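Local coordinates for protein nicotinate-nucleotide pyrophosphorylase (Francisella tularensis subsp. tularensis, PDB 3TQV) that probably converts quinolinate and 5-phospho-alpha-D-ribose 1-diphosphate into nicotinate ribonucleotide, carbon dioxide and diphosphate, a step of NAD biosynthesis, at residues Asn65-Gln70 against Glu107-Asn112; Ile114-Gly119 against Leu150-Ala155; Ser132-Lys137 against Ser255-Ala260; Gly183-Ala188 against Ile215-Asp220; Ile234-Ala239 against Val243-Ser248. One frame throughout, in Å; residues are numbered along the deposited sequence.

Interaction 1. Residues Asn65-Gln70 against Glu107-Asn112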
# COMPACT_ATOMS: atom_id res chain seq x y z
N ASN B 65 -12.96 -2.45 -14.03
CA ASN B 65 -13.35 -2.96 -15.33
C ASN B 65 -12.69 -4.30 -15.64
O ASN B 65 -13.32 -5.22 -16.17
CB ASN B 65 -12.98 -1.96 -16.43
CG ASN B 65 -13.92 -0.75 -16.48
OD1 ASN B 65 -14.99 -0.74 -15.86
ND2 ASN B 65 -13.54 0.27 -17.25
N GLU B 66 -11.41 -4.41 -15.30
CA GLU B 66 -10.65 -5.60 -15.66
C GLU B 66 -11.05 -6.77 -14.78
O GLU B 66 -11.09 -7.91 -15.25
CB GLU B 66 -9.15 -5.32 -15.63
CG GLU B 66 -8.26 -6.50 -16.05
CD GLU B 66 -8.71 -7.15 -17.35
OE1 GLU B 66 -9.48 -6.52 -18.12
OE2 GLU B 66 -8.29 -8.30 -17.61
N VAL B 67 -11.36 -6.49 -13.52
CA VAL B 67 -11.93 -7.50 -12.63
C VAL B 67 -13.23 -8.06 -13.21
O VAL B 67 -13.36 -9.27 -13.37
CB VAL B 67 -12.21 -6.95 -11.21
CG1 VAL B 67 -12.83 -8.01 -10.33
CG2 VAL B 67 -10.93 -6.41 -10.58
N ILE B 68 -14.19 -7.19 -13.51
CA ILE B 68 -15.43 -7.63 -14.16
C ILE B 68 -15.12 -8.53 -15.35
O ILE B 68 -15.58 -9.68 -15.43
CB ILE B 68 -16.27 -6.43 -14.68
CG1 ILE B 68 -16.90 -5.69 -13.52
CG2 ILE B 68 -17.36 -6.90 -15.63
CD1 ILE B 68 -17.02 -6.55 -12.28
N ASN B 69 -14.33 -7.99 -16.28
CA ASN B 69 -13.95 -8.65 -17.51
C ASN B 69 -13.41 -10.06 -17.31
O ASN B 69 -13.74 -10.98 -18.07
CB ASN B 69 -12.90 -7.81 -18.22
CG ASN B 69 -12.59 -8.32 -19.61
OD1 ASN B 69 -11.44 -8.57 -19.96
ND2 ASN B 69 -13.64 -8.50 -20.40
N GLN B 70 -12.57 -10.22 -16.29
CA GLN B 70 -11.95 -11.50 -16.00
C GLN B 70 -12.88 -12.49 -15.30
O GLN B 70 -12.75 -13.70 -15.48
CB GLN B 70 -10.65 -11.32 -15.22
CG GLN B 70 -9.46 -10.89 -16.07
CD GLN B 70 -8.18 -10.68 -15.25
OE1 GLN B 70 -7.38 -9.78 -15.53
NE2 GLN B 70 -7.99 -11.53 -14.24
N GLU B 107 -16.67 -8.30 -5.80
CA GLU B 107 -16.78 -7.18 -4.87
C GLU B 107 -15.47 -6.69 -4.23
O GLU B 107 -14.98 -5.60 -4.53
CB GLU B 107 -17.77 -7.54 -3.78
CG GLU B 107 -18.11 -6.36 -2.91
CD GLU B 107 -19.03 -6.72 -1.77
OE1 GLU B 107 -19.83 -7.66 -1.94
OE2 GLU B 107 -18.93 -6.08 -0.70
N ARG B 108 -14.95 -7.50 -3.31
CA ARG B 108 -13.82 -7.14 -2.48
C ARG B 108 -12.62 -6.68 -3.33
O ARG B 108 -12.02 -5.63 -3.07
CB ARG B 108 -13.46 -8.34 -1.60
CG ARG B 108 -12.78 -8.04 -0.27
CD ARG B 108 -12.45 -6.58 -0.09
NE ARG B 108 -13.59 -5.87 0.46
CZ ARG B 108 -13.64 -4.56 0.66
NH1 ARG B 108 -12.60 -3.80 0.35
NH2 ARG B 108 -14.73 -4.02 1.18
N THR B 109 -12.28 -7.47 -4.35
CA THR B 109 -11.20 -7.13 -5.27
C THR B 109 -11.45 -5.78 -5.92
O THR B 109 -10.59 -4.92 -5.92
CB THR B 109 -10.99 -8.23 -6.37
OG1 THR B 109 -10.84 -9.52 -5.77
CG2 THR B 109 -9.76 -7.94 -7.20
N ILE B 110 -12.63 -5.58 -6.49
CA ILE B 110 -12.94 -4.28 -7.10
C ILE B 110 -12.65 -3.12 -6.15
O ILE B 110 -11.88 -2.21 -6.46
CB ILE B 110 -14.40 -4.15 -7.53
CG1 ILE B 110 -14.70 -5.10 -8.69
CG2 ILE B 110 -14.69 -2.73 -7.93
CD1 ILE B 110 -16.15 -4.99 -9.21
N LEU B 111 -13.28 -3.14 -4.98
CA LEU B 111 -13.13 -1.99 -4.13
C LEU B 111 -11.79 -1.90 -3.41
O LEU B 111 -11.38 -0.83 -2.96
CB LEU B 111 -14.37 -1.74 -3.25
CG LEU B 111 -14.90 -2.57 -2.10
CD1 LEU B 111 -14.66 -1.83 -0.81
CD2 LEU B 111 -16.39 -2.76 -2.32
N ASN B 112 -11.05 -3.01 -3.37
CA ASN B 112 -9.67 -2.95 -2.91
C ASN B 112 -8.76 -2.17 -3.85
O ASN B 112 -7.76 -1.59 -3.43
CB ASN B 112 -9.09 -4.34 -2.67
CG ASN B 112 -9.45 -4.89 -1.31
OD1 ASN B 112 -9.27 -6.07 -1.04
ND2 ASN B 112 -10.00 -4.04 -0.46

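Interaction 2. Residues Ile114-Gly119 against Leu150-Ala155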
# COMPACT_ATOMS: atom_id res chain seq x y z
N ILE B 114 -10.04 0.41 -5.94
CA ILE B 114 -10.49 1.79 -5.88
C ILE B 114 -10.04 2.41 -4.57
O ILE B 114 -9.50 3.51 -4.56
CB ILE B 114 -12.03 1.91 -6.05
CG1 ILE B 114 -12.53 0.95 -7.12
CG2 ILE B 114 -12.41 3.31 -6.44
CD1 ILE B 114 -11.74 1.00 -8.38
N GLN B 115 -10.26 1.70 -3.46
CA GLN B 115 -9.85 2.18 -2.13
C GLN B 115 -8.46 2.74 -2.16
O GLN B 115 -8.18 3.82 -1.63
CB GLN B 115 -9.75 1.02 -1.16
CG GLN B 115 -11.00 0.60 -0.51
CD GLN B 115 -10.78 -0.65 0.28
OE1 GLN B 115 -9.66 -1.17 0.36
NE2 GLN B 115 -11.85 -1.16 0.87
N MSE B 116 -7.59 1.95 -2.76
CA MSE B 116 -6.17 2.18 -2.70
C MSE B 116 -5.79 3.34 -3.60
O MSE B 116 -5.25 4.36 -3.13
CB MSE B 116 -5.45 0.92 -3.14
CG MSE B 116 -3.96 0.99 -2.92
SE MSE B 116 -3.08 -0.28 -4.07
CE MSE B 116 -1.27 0.43 -3.92
N LEU B 117 -6.08 3.19 -4.88
CA LEU B 117 -5.68 4.17 -5.88
C LEU B 117 -6.37 5.50 -5.68
O LEU B 117 -5.76 6.55 -5.87
CB LEU B 117 -5.93 3.63 -7.29
CG LEU B 117 -5.14 2.33 -7.54
CD1 LEU B 117 -5.55 1.66 -8.84
CD2 LEU B 117 -3.64 2.60 -7.50
N SER B 118 -7.64 5.46 -5.30
CA SER B 118 -8.35 6.70 -5.02
C SER B 118 -7.74 7.29 -3.78
O SER B 118 -7.70 8.51 -3.60
CB SER B 118 -9.84 6.44 -4.81
OG SER B 118 -10.42 5.83 -5.93
N GLY B 119 -7.26 6.42 -2.90
CA GLY B 119 -6.57 6.87 -1.71
C GLY B 119 -5.38 7.71 -2.14
O GLY B 119 -5.27 8.89 -1.79
N LEU B 150 3.65 2.02 -11.72
CA LEU B 150 2.88 2.76 -12.70
C LEU B 150 1.47 3.11 -12.19
O LEU B 150 0.98 4.22 -12.39
CB LEU B 150 2.83 1.98 -14.02
CG LEU B 150 4.15 1.97 -14.80
CD1 LEU B 150 4.05 1.08 -16.03
CD2 LEU B 150 4.60 3.38 -15.20
N ALA B 151 0.85 2.15 -11.52
CA ALA B 151 -0.47 2.35 -10.93
C ALA B 151 -0.50 3.58 -10.04
O ALA B 151 -1.44 4.38 -10.10
CB ALA B 151 -0.92 1.10 -10.16
N GLN B 152 0.53 3.75 -9.20
CA GLN B 152 0.63 4.92 -8.33
C GLN B 152 1.06 6.24 -9.05
O GLN B 152 0.65 7.32 -8.66
CB GLN B 152 1.52 4.63 -7.11
CG GLN B 152 0.90 3.60 -6.16
CD GLN B 152 1.35 3.78 -4.71
OE1 GLN B 152 0.62 4.33 -3.87
NE2 GLN B 152 2.56 3.31 -4.41
N LYS B 153 1.89 6.13 -10.07
CA LYS B 153 2.24 7.29 -10.88
C LYS B 153 0.95 7.82 -11.52
O LYS B 153 0.71 9.03 -11.58
CB LYS B 153 3.24 6.88 -11.97
CG LYS B 153 4.60 6.42 -11.45
CD LYS B 153 5.43 7.59 -10.98
CE LYS B 153 6.83 7.20 -10.56
NZ LYS B 153 7.56 8.35 -9.95
N TYR B 154 0.12 6.90 -11.98
CA TYR B 154 -1.17 7.25 -12.54
C TYR B 154 -2.07 7.92 -11.49
O TYR B 154 -2.66 8.98 -11.74
CB TYR B 154 -1.84 6.01 -13.16
CG TYR B 154 -3.19 6.27 -13.74
CD1 TYR B 154 -3.34 7.06 -14.87
CD2 TYR B 154 -4.34 5.75 -13.15
CE1 TYR B 154 -4.58 7.32 -15.40
CE2 TYR B 154 -5.60 6.00 -13.67
CZ TYR B 154 -5.71 6.79 -14.80
OH TYR B 154 -6.96 7.06 -15.33
N ALA B 155 -2.19 7.32 -10.31
CA ALA B 155 -3.00 7.91 -9.26
C ALA B 155 -2.54 9.32 -8.97
O ALA B 155 -3.34 10.23 -8.81
CB ALA B 155 -2.95 7.07 -7.99

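Interaction 3. Residues Ser132-Lys137 against Ser255-Ala260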
# COMPACT_ATOMS: atom_id res chain seq x y z
N SER B 132 -2.12 25.64 -4.22
CA SER B 132 -2.75 26.08 -5.45
C SER B 132 -2.51 27.57 -5.73
O SER B 132 -2.58 28.02 -6.88
CB SER B 132 -4.25 25.76 -5.43
OG SER B 132 -4.88 26.27 -4.27
N GLN B 133 -2.23 28.32 -4.67
CA GLN B 133 -1.95 29.75 -4.78
C GLN B 133 -0.51 30.06 -5.23
O GLN B 133 -0.21 31.18 -5.63
CB GLN B 133 -2.24 30.43 -3.45
CG GLN B 133 -3.71 30.57 -3.14
CD GLN B 133 -3.99 30.78 -1.66
OE1 GLN B 133 -3.17 30.43 -0.81
NE2 GLN B 133 -5.15 31.34 -1.35
N TYR B 134 0.37 29.08 -5.15
CA TYR B 134 1.78 29.31 -5.47
C TYR B 134 2.07 28.71 -6.84
O TYR B 134 1.23 28.02 -7.39
CB TYR B 134 2.68 28.74 -4.37
CG TYR B 134 2.10 28.97 -2.98
CD1 TYR B 134 2.28 30.19 -2.31
CD2 TYR B 134 1.32 28.00 -2.37
CE1 TYR B 134 1.72 30.42 -1.04
CE2 TYR B 134 0.76 28.21 -1.10
CZ TYR B 134 0.96 29.42 -0.43
OH TYR B 134 0.39 29.59 0.82
N LYS B 135 3.23 29.00 -7.41
CA LYS B 135 3.57 28.46 -8.73
C LYS B 135 4.18 27.06 -8.67
O LYS B 135 4.26 26.36 -9.68
CB LYS B 135 4.50 29.42 -9.47
CG LYS B 135 4.65 29.09 -10.93
CD LYS B 135 5.65 30.01 -11.56
CE LYS B 135 5.95 29.62 -12.99
NZ LYS B 135 5.01 30.26 -13.98
N THR B 136 4.60 26.66 -7.48
CA THR B 136 5.19 25.35 -7.25
C THR B 136 4.33 24.18 -7.73
O THR B 136 3.10 24.23 -7.65
CB THR B 136 5.46 25.19 -5.76
OG1 THR B 136 6.02 26.41 -5.26
CG2 THR B 136 6.42 24.05 -5.51
N LYS B 137 4.98 23.12 -8.23
CA LYS B 137 4.29 21.87 -8.59
C LYS B 137 4.75 20.69 -7.71
O LYS B 137 5.83 20.71 -7.13
CB LYS B 137 4.50 21.52 -10.06
CG LYS B 137 4.21 22.63 -11.03
CD LYS B 137 2.75 22.67 -11.46
CE LYS B 137 2.50 23.77 -12.51
NZ LYS B 137 3.38 23.67 -13.72
N SER B 255 4.22 20.86 6.18
CA SER B 255 5.45 21.58 5.87
C SER B 255 5.46 22.16 4.45
O SER B 255 6.24 23.06 4.15
CB SER B 255 6.66 20.68 6.09
OG SER B 255 6.65 19.59 5.20
N ILE B 256 4.58 21.64 3.60
CA ILE B 256 4.59 21.96 2.18
C ILE B 256 4.33 23.45 1.86
O ILE B 256 4.98 24.02 0.99
CB ILE B 256 3.60 21.07 1.41
CG1 ILE B 256 3.75 21.27 -0.11
CG2 ILE B 256 2.19 21.33 1.89
CD1 ILE B 256 2.96 20.29 -0.99
N VAL B 257 3.42 24.08 2.60
CA VAL B 257 3.05 25.48 2.37
C VAL B 257 4.19 26.47 2.63
O VAL B 257 4.40 27.41 1.86
CB VAL B 257 1.86 25.89 3.25
CG1 VAL B 257 1.62 27.41 3.17
CG2 VAL B 257 0.62 25.11 2.85
N ALA B 258 4.90 26.26 3.74
CA ALA B 258 6.07 27.07 4.06
C ALA B 258 7.10 27.01 2.93
O ALA B 258 7.66 28.03 2.52
CB ALA B 258 6.68 26.61 5.36
N ILE B 259 7.35 25.80 2.44
CA ILE B 259 8.29 25.59 1.35
C ILE B 259 7.78 26.17 0.04
O ILE B 259 8.53 26.76 -0.73
CB ILE B 259 8.57 24.10 1.15
CG1 ILE B 259 9.35 23.57 2.36
CG2 ILE B 259 9.33 23.87 -0.14
CD1 ILE B 259 9.01 22.15 2.74
N ALA B 260 6.49 26.00 -0.21
CA ALA B 260 5.91 26.50 -1.45
C ALA B 260 5.94 28.04 -1.51
O ALA B 260 5.95 28.63 -2.58
CB ALA B 260 4.49 25.99 -1.61

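Interaction 4. Residues Gly183-Ala188 against Ile215-Asp220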
# COMPACT_ATOMS: atom_id res chain seq x y z
N GLY B 183 34.84 10.35 -8.70
CA GLY B 183 35.01 11.79 -8.59
C GLY B 183 33.69 12.45 -8.31
O GLY B 183 32.66 11.78 -8.29
N GLY B 184 33.70 13.77 -8.11
CA GLY B 184 32.51 14.49 -7.69
C GLY B 184 31.48 14.83 -8.76
O GLY B 184 31.14 14.01 -9.59
N ILE B 185 30.99 16.07 -8.72
CA ILE B 185 29.83 16.46 -9.51
C ILE B 185 30.11 16.69 -10.99
O ILE B 185 29.48 16.06 -11.84
CB ILE B 185 29.14 17.70 -8.91
CG1 ILE B 185 28.41 17.33 -7.62
CG2 ILE B 185 28.14 18.29 -9.88
CD1 ILE B 185 28.18 18.51 -6.69
N ALA B 186 31.04 17.59 -11.31
CA ALA B 186 31.39 17.85 -12.71
C ALA B 186 31.69 16.55 -13.45
O ALA B 186 31.26 16.37 -14.59
CB ALA B 186 32.56 18.82 -12.83
N LYS B 187 32.44 15.65 -12.81
CA LYS B 187 32.77 14.38 -13.44
C LYS B 187 31.50 13.63 -13.73
O LYS B 187 31.23 13.25 -14.88
CB LYS B 187 33.69 13.54 -12.55
CG LYS B 187 35.13 14.03 -12.51
CD LYS B 187 36.00 13.17 -11.60
CE LYS B 187 37.42 13.73 -11.49
NZ LYS B 187 38.26 12.97 -10.51
N ALA B 188 30.70 13.45 -12.69
CA ALA B 188 29.48 12.65 -12.73
C ALA B 188 28.53 13.05 -13.85
O ALA B 188 28.11 12.21 -14.66
CB ALA B 188 28.76 12.72 -11.39
N ILE B 215 25.01 23.37 -11.09
CA ILE B 215 24.67 24.44 -12.03
C ILE B 215 25.82 24.68 -13.00
O ILE B 215 25.61 24.81 -14.21
CB ILE B 215 24.34 25.75 -11.26
CG1 ILE B 215 22.92 25.67 -10.70
CG2 ILE B 215 24.52 26.98 -12.15
CD1 ILE B 215 22.52 26.87 -9.90
N ALA B 216 27.04 24.71 -12.46
CA ALA B 216 28.24 24.92 -13.26
C ALA B 216 28.46 23.76 -14.21
O ALA B 216 29.03 23.94 -15.29
CB ALA B 216 29.45 25.11 -12.35
N ALA B 217 28.02 22.58 -13.81
CA ALA B 217 28.19 21.36 -14.61
C ALA B 217 27.04 21.20 -15.59
O ALA B 217 26.96 20.20 -16.30
CB ALA B 217 28.30 20.14 -13.71
N LYS B 218 26.16 22.18 -15.61
CA LYS B 218 25.05 22.23 -16.55
C LYS B 218 24.07 21.05 -16.41
O LYS B 218 23.70 20.39 -17.40
CB LYS B 218 25.56 22.40 -17.98
CG LYS B 218 26.47 23.61 -18.13
CD LYS B 218 26.63 24.05 -19.57
CE LYS B 218 27.33 25.41 -19.62
NZ LYS B 218 26.59 26.46 -18.88
N ALA B 219 23.65 20.81 -15.17
CA ALA B 219 22.55 19.90 -14.85
C ALA B 219 21.20 20.41 -15.39
O ALA B 219 21.05 21.59 -15.71
CB ALA B 219 22.45 19.65 -13.33
N ASP B 220 20.22 19.52 -15.47
CA ASP B 220 18.89 19.90 -15.92
C ASP B 220 17.94 20.27 -14.78
O ASP B 220 17.01 21.04 -14.96
CB ASP B 220 18.31 18.76 -16.74
CG ASP B 220 18.95 18.65 -18.07
OD1 ASP B 220 19.02 19.69 -18.76
OD2 ASP B 220 19.41 17.55 -18.41

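Interaction 5. Residues Ile234-Ala239 against Val243-Ser248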
# COMPACT_ATOMS: atom_id res chain seq x y z
N ILE B 234 17.93 31.31 -0.85
CA ILE B 234 19.18 31.51 -1.56
C ILE B 234 19.19 30.78 -2.89
O ILE B 234 19.55 31.35 -3.93
CB ILE B 234 20.37 30.94 -0.79
CG1 ILE B 234 20.37 31.43 0.67
CG2 ILE B 234 21.66 31.26 -1.52
CD1 ILE B 234 20.70 32.89 0.85
N ALA B 235 18.83 29.50 -2.84
CA ALA B 235 18.88 28.59 -3.99
C ALA B 235 18.06 29.12 -5.14
O ALA B 235 18.55 29.22 -6.27
CB ALA B 235 18.40 27.18 -3.59
N VAL B 236 16.81 29.45 -4.85
CA VAL B 236 15.92 30.03 -5.84
C VAL B 236 16.55 31.21 -6.57
O VAL B 236 16.50 31.27 -7.79
CB VAL B 236 14.59 30.48 -5.21
CG1 VAL B 236 13.77 31.29 -6.23
CG2 VAL B 236 13.81 29.27 -4.68
N SER B 237 17.14 32.15 -5.82
CA SER B 237 17.86 33.27 -6.45
C SER B 237 18.97 32.78 -7.38
O SER B 237 19.07 33.22 -8.53
CB SER B 237 18.47 34.22 -5.41
OG SER B 237 17.50 35.05 -4.83
N ILE B 238 19.79 31.88 -6.86
CA ILE B 238 20.90 31.33 -7.63
C ILE B 238 20.42 30.62 -8.89
O ILE B 238 21.08 30.68 -9.93
CB ILE B 238 21.74 30.36 -6.75
CG1 ILE B 238 22.40 31.13 -5.61
CG2 ILE B 238 22.77 29.62 -7.59
CD1 ILE B 238 23.19 30.27 -4.66
N ALA B 239 19.27 29.96 -8.81
CA ALA B 239 18.89 29.02 -9.86
C ALA B 239 17.98 29.64 -10.90
O ALA B 239 17.84 29.10 -12.01
CB ALA B 239 18.26 27.74 -9.27
N VAL B 243 18.87 26.47 -13.56
CA VAL B 243 18.35 25.11 -13.43
C VAL B 243 16.99 25.10 -12.76
O VAL B 243 16.66 25.98 -11.97
CB VAL B 243 19.24 24.21 -12.56
CG1 VAL B 243 20.42 23.72 -13.35
CG2 VAL B 243 19.66 24.94 -11.31
N ALA B 244 16.22 24.07 -13.09
CA ALA B 244 14.99 23.75 -12.40
C ALA B 244 15.34 23.29 -10.99
O ALA B 244 16.38 22.67 -10.77
CB ALA B 244 14.28 22.66 -13.17
N LEU B 245 14.49 23.61 -10.02
CA LEU B 245 14.74 23.21 -8.63
C LEU B 245 13.60 22.37 -8.08
O LEU B 245 12.42 22.72 -8.26
CB LEU B 245 14.91 24.43 -7.72
CG LEU B 245 16.21 25.22 -7.66
CD1 LEU B 245 16.08 26.31 -6.60
CD2 LEU B 245 17.41 24.33 -7.37
N GLU B 246 13.96 21.28 -7.41
CA GLU B 246 13.02 20.38 -6.74
C GLU B 246 13.42 20.22 -5.26
O GLU B 246 14.58 19.93 -4.96
CB GLU B 246 12.98 19.04 -7.48
CG GLU B 246 12.24 17.91 -6.78
CD GLU B 246 12.42 16.55 -7.46
OE1 GLU B 246 13.36 16.37 -8.28
OE2 GLU B 246 11.62 15.64 -7.18
N VAL B 247 12.48 20.44 -4.34
CA VAL B 247 12.79 20.41 -2.90
C VAL B 247 12.38 19.10 -2.21
O VAL B 247 11.23 18.70 -2.27
CB VAL B 247 12.12 21.59 -2.12
CG1 VAL B 247 12.14 21.32 -0.61
CG2 VAL B 247 12.80 22.90 -2.44
N SER B 248 13.34 18.45 -1.55
CA SER B 248 13.07 17.21 -0.81
C SER B 248 13.51 17.35 0.64
O SER B 248 14.58 17.88 0.91
CB SER B 248 13.82 16.04 -1.44
OG SER B 248 13.63 14.87 -0.67

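Interaction 1. Residues Asn65-Gln70 against Glu107-Asn112
V67 and I110 form the centre of this contact between helices 61-71 and 100-130, which run nearly antiparallel here: the axes of the two segments lie 9.5 Å apart at 157°. V67 points at the partner helix and forks over it. Its CG1, placed opposite the backbone N by a chi1 of 178°, meets I110 CG1 at 3.8 Å. The other branch, CG2, reaches T109 CG2 at 3.9 Å. Beyond this pair the two isoleucines meet by their end methyls, I68 CD1 lying 3.6 Å from I110 CD1; an extended chi2 of -178° carries the I110 methyl out to that point. All four residues are buried. The outer side of helix 61-71 is looser but only partly exposed, because E66 and Q70 touch helix 16-31, while N65 OD1 accepts a hydrogen bond from W79 NE1. On the far flank of helix 100-130, R108 and N112 pack on R142 of the second subunit, and L111 touches L281 and L283 of strand 281-285. No hydrogen bond joins the two segments, which implies that aliphatic packing and the exclusion of water hold these helices of the N-terminal domain together.

Interaction 2. Residues Ile114-Gly119 against Leu150-Ala155
L117 is the largest contributor to this contact, meeting A151 with an end methyl and A155 with its backbone carbonyl. Among the apolar contacts, L117 has CG beside its backbone N (chi1 -60°) and an extended chi2, which sends CD2 across to helix 149-159; there it lies 4.1 Å from A151 CB. F63 of helix 61-71 touches both residues and so adds an aromatic side to the same apolar patch. Side chain also meets backbone, in both directions: L117 CD2 is 3.8 Å from A151 O, and A155 CB sits 3.6 Å from L117 O. A151 and A155, one turn apart, present their methyls to helix 100-130; the segment axes lie 9.3 Å apart at 54°. The helix 100-130 begins in the N-terminal domain and runs on into the C-terminal, barrel-type domain, where helix 149-159 belongs, and the contact lies near the centre of the chain where the two meet. A looser contact brings the end methyl of M116, modelled as selenomethionine, to the end of the Q152 side chain. Polar groups are engaged outside the pair: S118 OG with the backbone N of C59, and K153 NZ in a salt bridge with D140. From the second subunit, I145 packs on M116 and K143, a predicted substrate-binding residue, on Q115.

Interaction 3. Residues Ser132-Lys137 against Ser255-Ala260
Y134 lays its ring against the last turn of helix 256-260, with the carbonyl carbon of A260 over one face. The apolar contacts run along this ring. Close to the root of the ring, Y134 CD2 is 3.8 Å from A260 CB; at the hydroxyl end V257 CG1 approaches obliquely, 4.2 Å from Y134 CZ. A chi1 of -39° sets the ring beside the backbone N and lets it span from A260 to V257, one turn of helix. Contacts between polar and carbon atoms make up a second group: Y134 OH lies 3.4 Å from V257 CG1, and Y134 CB 3.7 Å from A260 O. T136 adds a van der Waals contact, with OG1 4.0 Å from A260 CB. That hydroxyl is satisfied by a hydrogen bond with V264 O, which fixes the threonine against the chain just before strand 266-268. No hydrogen bond links the two segments themselves. The loop 132-136 brings the chain from helix 100-130 to strand 137-139, at the edge of the parallel sheet of the C-terminal domain. Next to that edge strand lies 266-268; its I267 touches T136 from one segment and I256 and I259 from the other, so loop and short helix meet over I267.

Interaction 4. Residues Gly183-Ala188 against Ile215-Asp220
No aromatic ring, carboxylate or guanidinium enters the contact of I185 and A186 with A217; the side chains that meet are aliphatic, with no flat face or edge to set against one another. The A217 methyl, aimed at the opposite helix, is the central atom. It lies 4.0 Å from A186 CA, touching the backbone carbon rather than the A186 methyl, and 4.3 Å from I185 CG2. The isoleucine reaches it with this branch because chi1 is -72°, which takes CG1 and CD1 in another direction. The A186 and A217 CA atoms are only 5.1 Å apart, an approach that two alanines permit, although the contact as a whole is small.

Both segments lie at helix ends. G184 is the N-cap of helix 185-195, and A188 N donates to G184 O at 3.2 Å in the first turn. Across the contact, helix 208-216 finishes in a Schellman motif: K218 takes a positive phi of 61°, and its N returns to I215 O at 3.0 Å. A217 is thus held in the closing turn with its methyl turned to the first turn of the other helix.

I185 also touches the side chains of E210 and Q213 of helix 208-216. After the Schellman turn, D220 OD2 accepts a hydrogen bond from V201 N, tying the connection to strand 200-205 before the chain enters strand 221-225. The contact therefore joins neighbouring outer helices of the C-terminal domain: helix 185-195 precedes strand 200-205 in the chain, and helix 208-216 follows it.

Interaction 5. Residues Ile234-Ala239 against Val243-Ser248
L245 points from strand 244-248 toward helix 229-239, and its isobutyl group lies against A235 and A239, one turn apart, with V236 at the flank. The branch point is nearest to A239: L245 CG stands 3.6 Å from A239 CB, whose methyl points back at the strand. Beyond it, L245 CD1 runs toward the N-terminal side of the helix segment by virtue of an extended chi2 of -176°, coming to 3.9 Å from A235 CB. V236 approaches the same methyl from the flank; its CG2, beside the backbone N, crosses L245 obliquely at 4.2 Å from CD1. At the start of the strand V243 is turned to one side, yet its CG2 still meets A239 CB at 3.7 Å, so that A239 is wedged between V243 and L245. The strand runs nearly antiparallel to the helix, at 162°, as expected of the helix-to-strand return in a beta-alpha-beta unit, here strand 221-225, helix 229-239 and strand 244-248. A weak hydrogen bond closes the tight turn between them: V243 N to A239 O at 3.2 Å, with a bent angle of 127° at the hydrogen. V264 touches both V236 and L245, widening the apolar layer. At the far end of the strand is S248, a predicted substrate-binding residue. Since the one bond across the segments is weak, the helix probably rests on the sheet chiefly through burial of aliphatic carbon.

Interactions 1 and 2 are buried and share helix 100-130, the first within the N-terminal domain and the second where helix 100-130 meets helix 149-159 of the barrel-type domain; both also touch the second subunit. Interactions 3, 4 and 5 all belong to the C-terminal domain. Of these, interaction 5 is buried between helix and sheet, whereas 3 and 4 are only partly buried. Interaction 5 touches both others: V247 packs on I259 of interaction 3, and I215 of interaction 4 reaches V243 and I238. Aliphatic carbon dominates throughout; interaction 3 adds a tyrosine ring, interaction 4 relies on alanines at helix ends, and interaction 5 alone has a cross-segment hydrogen bond, a weak one.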